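Local coordinates for cell wall binding protein cwp8 (Peptoclostridium difficile, PDB 5J6Q), which probably binds the bacterial cell wall through its three CWB2 modules, as a protein of the S-layer, at residues 197-206 and 574-585. Numbering follows the deposited sequence.
Sequences DGIRLTTLGR and QIGEGIAKNAIE. With SO4 (sulfate ion), chain F.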
loop_
_atom_site.group_PDB
_atom_site.type_symbol
_atom_site.label_atom_id
_atom_site.label_comp_id
_atom_site.label_asym_id
_atom_site.label_seq_id
_atom_site.Cartn_x
_atom_site.Cartn_y
_atom_site.Cartn_z
ATOM N N ASP A 197 3.718 4.335 4.087
ATOM C CA ASP A 197 4.803 4.660 5.033
ATOM C C ASP A 197 4.345 5.127 6.423
ATOM O O ASP A 197 5.188 5.516 7.196
ATOM C CB ASP A 197 5.705 5.789 4.441
ATOM C CG ASP A 197 4.992 7.194 4.250
ATOM O OD1 ASP A 197 3.859 7.412 4.822
ATOM O OD2 ASP A 197 5.558 8.055 3.569
ATOM N N GLY A 198 3.067 5.122 6.715
ATOM C CA GLY A 198 2.585 5.745 7.955
ATOM C C GLY A 198 1.466 6.782 7.678
ATOM O O GLY A 198 0.484 6.898 8.408
ATOM N N ILE A 199 1.580 7.529 6.563
ATOM C CA ILE A 199 0.561 8.538 6.248
ATOM C C ILE A 199 0.293 8.632 4.704
ATOM O O ILE A 199 -0.797 8.966 4.299
ATOM C CB ILE A 199 1.004 9.840 6.941
ATOM C CG1 ILE A 199 0.004 10.980 6.653
ATOM C CG2 ILE A 199 2.490 10.216 6.488
ATOM C CD1 ILE A 199 0.147 12.148 7.632
ATOM N N ARG A 200 1.252 8.277 3.870
ATOM C CA ARG A 200 1.034 8.271 2.441
ATOM C C ARG A 200 1.154 6.873 1.805
ATOM O O ARG A 200 1.951 6.071 2.226
ATOM C CB ARG A 200 2.110 9.134 1.776
ATOM C CG ARG A 200 2.167 10.583 2.262
ATOM C CD ARG A 200 3.514 11.242 1.773
ATOM N NE ARG A 200 4.712 10.665 2.422
ATOM C CZ ARG A 200 5.919 11.258 2.437
ATOM N NH1 ARG A 200 6.108 12.451 1.875
ATOM N NH2 ARG A 200 6.957 10.640 3.021
ATOM N N LEU A 201 0.373 6.588 0.800
ATOM C CA LEU A 201 0.645 5.350 0.092
ATOM C C LEU A 201 1.993 5.483 -0.656
ATOM O O LEU A 201 2.467 6.576 -0.928
ATOM C CB LEU A 201 -0.438 5.060 -0.927
ATOM C CG LEU A 201 -1.848 4.814 -0.283
ATOM C CD1 LEU A 201 -2.958 4.940 -1.426
ATOM C CD2 LEU A 201 -1.872 3.413 0.357
ATOM N N THR A 202 2.639 4.345 -1.003
ATOM C CA THR A 202 3.937 4.422 -1.736
ATOM C C THR A 202 3.522 4.293 -3.204
ATOM O O THR A 202 2.311 4.162 -3.496
ATOM C CB THR A 202 4.807 3.188 -1.333
ATOM O OG1 THR A 202 3.991 2.062 -1.639
ATOM C CG2 THR A 202 5.128 3.162 0.136
ATOM N N THR A 203 4.475 4.361 -4.140
ATOM C CA THR A 203 4.173 4.074 -5.555
ATOM C C THR A 203 3.573 2.619 -5.638
ATOM O O THR A 203 2.642 2.404 -6.406
ATOM C CB THR A 203 5.515 4.129 -6.423
ATOM O OG1 THR A 203 6.129 5.403 -6.151
ATOM C CG2 THR A 203 5.235 4.023 -7.999
ATOM N N LEU A 204 4.077 1.655 -4.859
ATOM C CA LEU A 204 3.504 0.278 -4.957
ATOM C C LEU A 204 2.076 0.372 -4.432
ATOM O O LEU A 204 1.169 -0.184 -5.029
ATOM C CB LEU A 204 4.274 -0.728 -4.132
ATOM C CG LEU A 204 5.634 -1.185 -4.686
ATOM C CD1 LEU A 204 6.105 -2.398 -3.901
ATOM C CD2 LEU A 204 5.516 -1.618 -6.168
ATOM N N GLY A 205 1.902 1.213 -3.328
ATOM C CA GLY A 205 0.592 1.426 -2.746
ATOM C C GLY A 205 -0.372 1.943 -3.782
ATOM O O GLY A 205 -1.510 1.450 -3.848
ATOM N N ARG A 206 0.051 2.953 -4.629
ATOM C CA ARG A 206 -0.903 3.515 -5.632
ATOM C C ARG A 206 -1.253 2.609 -6.842
ATOM O O ARG A 206 -2.269 2.844 -7.536
ATOM C CB ARG A 206 -0.392 4.877 -6.181
ATOM C CG ARG A 206 -1.127 6.054 -5.504
ATOM C CD ARG A 206 -0.555 7.452 -5.875
ATOM N NE ARG A 206 0.909 7.492 -5.765
ATOM C CZ ARG A 206 1.582 7.534 -4.609
ATOM N NH1 ARG A 206 0.942 7.576 -3.445
ATOM N NH2 ARG A 206 2.950 7.501 -4.619
ATOM N N GLN A 574 -0.086 15.835 -1.645
ATOM C CA GLN A 574 1.367 16.117 -1.914
ATOM C C GLN A 574 1.699 16.066 -3.438
ATOM O O GLN A 574 1.392 15.066 -4.052
ATOM C CB GLN A 574 2.268 15.013 -1.250
ATOM C CG GLN A 574 3.738 15.084 -1.735
ATOM C CD GLN A 574 4.597 14.250 -0.826
ATOM O OE1 GLN A 574 4.314 14.130 0.362
ATOM N NE2 GLN A 574 5.555 13.520 -1.399
ATOM N N ILE A 575 2.331 17.066 -4.038
ATOM C CA ILE A 575 2.744 16.995 -5.432
ATOM C C ILE A 575 4.251 16.558 -5.481
ATOM O O ILE A 575 5.074 17.269 -4.841
ATOM C CB ILE A 575 2.711 18.393 -6.161
ATOM C CG1 ILE A 575 1.272 19.081 -5.984
ATOM C CG2 ILE A 575 2.995 18.230 -7.721
ATOM C CD1 ILE A 575 0.255 18.093 -6.381
ATOM N N GLY A 576 4.626 15.493 -6.259
ATOM C CA GLY A 576 6.081 15.175 -6.329
ATOM C C GLY A 576 6.543 14.294 -5.202
ATOM O O GLY A 576 5.744 13.873 -4.334
ATOM N N GLU A 577 7.830 14.014 -5.188
ATOM C CA GLU A 577 8.462 13.106 -4.221
ATOM C C GLU A 577 9.590 13.812 -3.486
ATOM O O GLU A 577 9.947 14.920 -3.872
ATOM C CB GLU A 577 9.076 11.868 -4.996
ATOM C CG GLU A 577 8.021 10.934 -5.497
ATOM C CD GLU A 577 7.221 10.236 -4.410
ATOM O OE1 GLU A 577 6.062 9.865 -4.709
ATOM O OE2 GLU A 577 7.735 10.053 -3.286
ATOM N N GLY A 578 10.161 13.237 -2.424
ATOM C CA GLY A 578 11.249 13.977 -1.741
ATOM C C GLY A 578 10.774 14.956 -0.665
ATOM O O GLY A 578 11.503 15.834 -0.227
ATOM N N ILE A 579 9.499 14.867 -0.247
ATOM C CA ILE A 579 9.056 15.747 0.811
ATOM C C ILE A 579 9.117 14.921 2.042
ATOM O O ILE A 579 8.590 13.818 2.066
ATOM C CB ILE A 579 7.622 16.346 0.508
ATOM C CG1 ILE A 579 7.685 17.477 -0.647
ATOM C CG2 ILE A 579 7.134 16.946 1.814
ATOM C CD1 ILE A 579 6.353 17.683 -1.391
ATOM N N ALA A 580 9.768 15.430 3.102
ATOM C CA ALA A 580 9.927 14.684 4.381
ATOM C C ALA A 580 8.520 14.279 4.942
ATOM O O ALA A 580 7.632 15.150 4.987
ATOM C CB ALA A 580 10.589 15.621 5.377
ATOM N N LYS A 581 8.368 13.051 5.413
ATOM C CA LYS A 581 7.126 12.550 6.013
ATOM C C LYS A 581 6.768 13.426 7.220
ATOM O O LYS A 581 5.564 13.699 7.551
ATOM C CB LYS A 581 7.297 11.057 6.509
ATOM C CG LYS A 581 5.956 10.499 7.091
ATOM C CD LYS A 581 5.953 8.957 7.203
ATOM C CE LYS A 581 7.053 8.443 8.097
ATOM N NZ LYS A 581 6.948 6.957 8.225
ATOM N N ASN A 582 7.788 13.844 7.912
ATOM C CA ASN A 582 7.510 14.732 9.071
ATOM C C ASN A 582 6.733 16.094 8.717
ATOM O O ASN A 582 5.890 16.531 9.515
ATOM C CB ASN A 582 8.779 15.080 9.748
ATOM C CG ASN A 582 9.251 13.970 10.688
ATOM O OD1 ASN A 582 10.355 14.117 11.243
ATOM N ND2 ASN A 582 8.516 12.836 10.912
ATOM N N ALA A 583 7.012 16.720 7.559
ATOM C CA ALA A 583 6.322 17.960 7.185
ATOM C C ALA A 583 4.898 17.631 6.883
ATOM O O ALA A 583 4.050 18.419 7.234
ATOM C CB ALA A 583 6.941 18.614 5.935
ATOM N N ILE A 584 4.648 16.500 6.204
ATOM C CA ILE A 584 3.277 16.053 5.952
ATOM C C ILE A 584 2.602 15.767 7.292
ATOM O O ILE A 584 1.369 16.036 7.457
ATOM C CB ILE A 584 3.209 14.722 5.104
ATOM C CG1 ILE A 584 3.895 14.882 3.707
ATOM C CG2 ILE A 584 1.738 14.222 4.903
ATOM C CD1 ILE A 584 3.741 16.218 2.948
ATOM N N GLU A 585 3.362 15.208 8.262
ATOM C CA GLU A 585 2.712 14.856 9.518
ATOM C C GLU A 585 2.412 16.176 10.227
ATOM O O GLU A 585 1.268 16.340 10.692
ATOM C CB GLU A 585 3.584 13.912 10.400
ATOM C CG GLU A 585 3.706 12.535 9.755
ATOM C CD GLU A 585 4.659 11.622 10.507
ATOM O OE1 GLU A 585 4.247 10.498 10.779
ATOM O OE2 GLU A 585 5.826 12.031 10.795
HETATM S S SO4 F . 11.001 10.710 4.911
HETATM O O1 SO4 F . 10.895 9.552 5.833
HETATM O O2 SO4 F . 11.562 11.874 5.584
HETATM O O3 SO4 F . 11.883 10.383 3.788
HETATM O O4 SO4 F . 9.681 10.970 4.406
HETATM O O HOH W 1 9.464 10.930 1.974
#
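The guanidinium of Arg200 meets residues 574-585 with both a face and its edges: CA of Lys581 lies over one face, while Gln574 OE1, Ile579 O and a sulfate oxygen are ranged around the rim, close to the guanidinium plane. NH1 gives nearly straight bonds to Ile579 O (2.8 Å, 173°) and to Gln574 OE1 (2.9 Å), the latter in the carbonyl plane on a lone pair, although guanidinium and amide planes stand 70° apart. The bend of the arginine at chi3 (-68°) turns its NE and NH2 side-on to Asp197, where both grip OD2 in a salt bridge. OD1 of Asp197 meanwhile accepts from Ile199 N, an Asx turn, and from Arg200 N, an Asx motif, which together hold the carboxylate in place. Lys581 runs antiparallel alongside that aspartate; its NZ is placed implausibly close to Asp197 O, so that bond is doubtful, but its CG packs on Ile199 CG2 at 3.5 Å. With CG1 anti to the backbone N, Ile199 sends CD1 against Ile584 CG2 (3.8 Å). O4 of the sulfate, probably from the crystallisation liquor, accepts from Lys581 N (2.7 Å) at the start of helix 581-590 and weakly from Arg200 NH2. A domain 3 loop thus docks on a CWB2 module through one arginine: Asp197 of its own loop holds it from behind, Gln574 OE1 and Ile579 O receive NH1, and with NE, NH1 and NH2 all engaged the guanidinium's rotation is fixed.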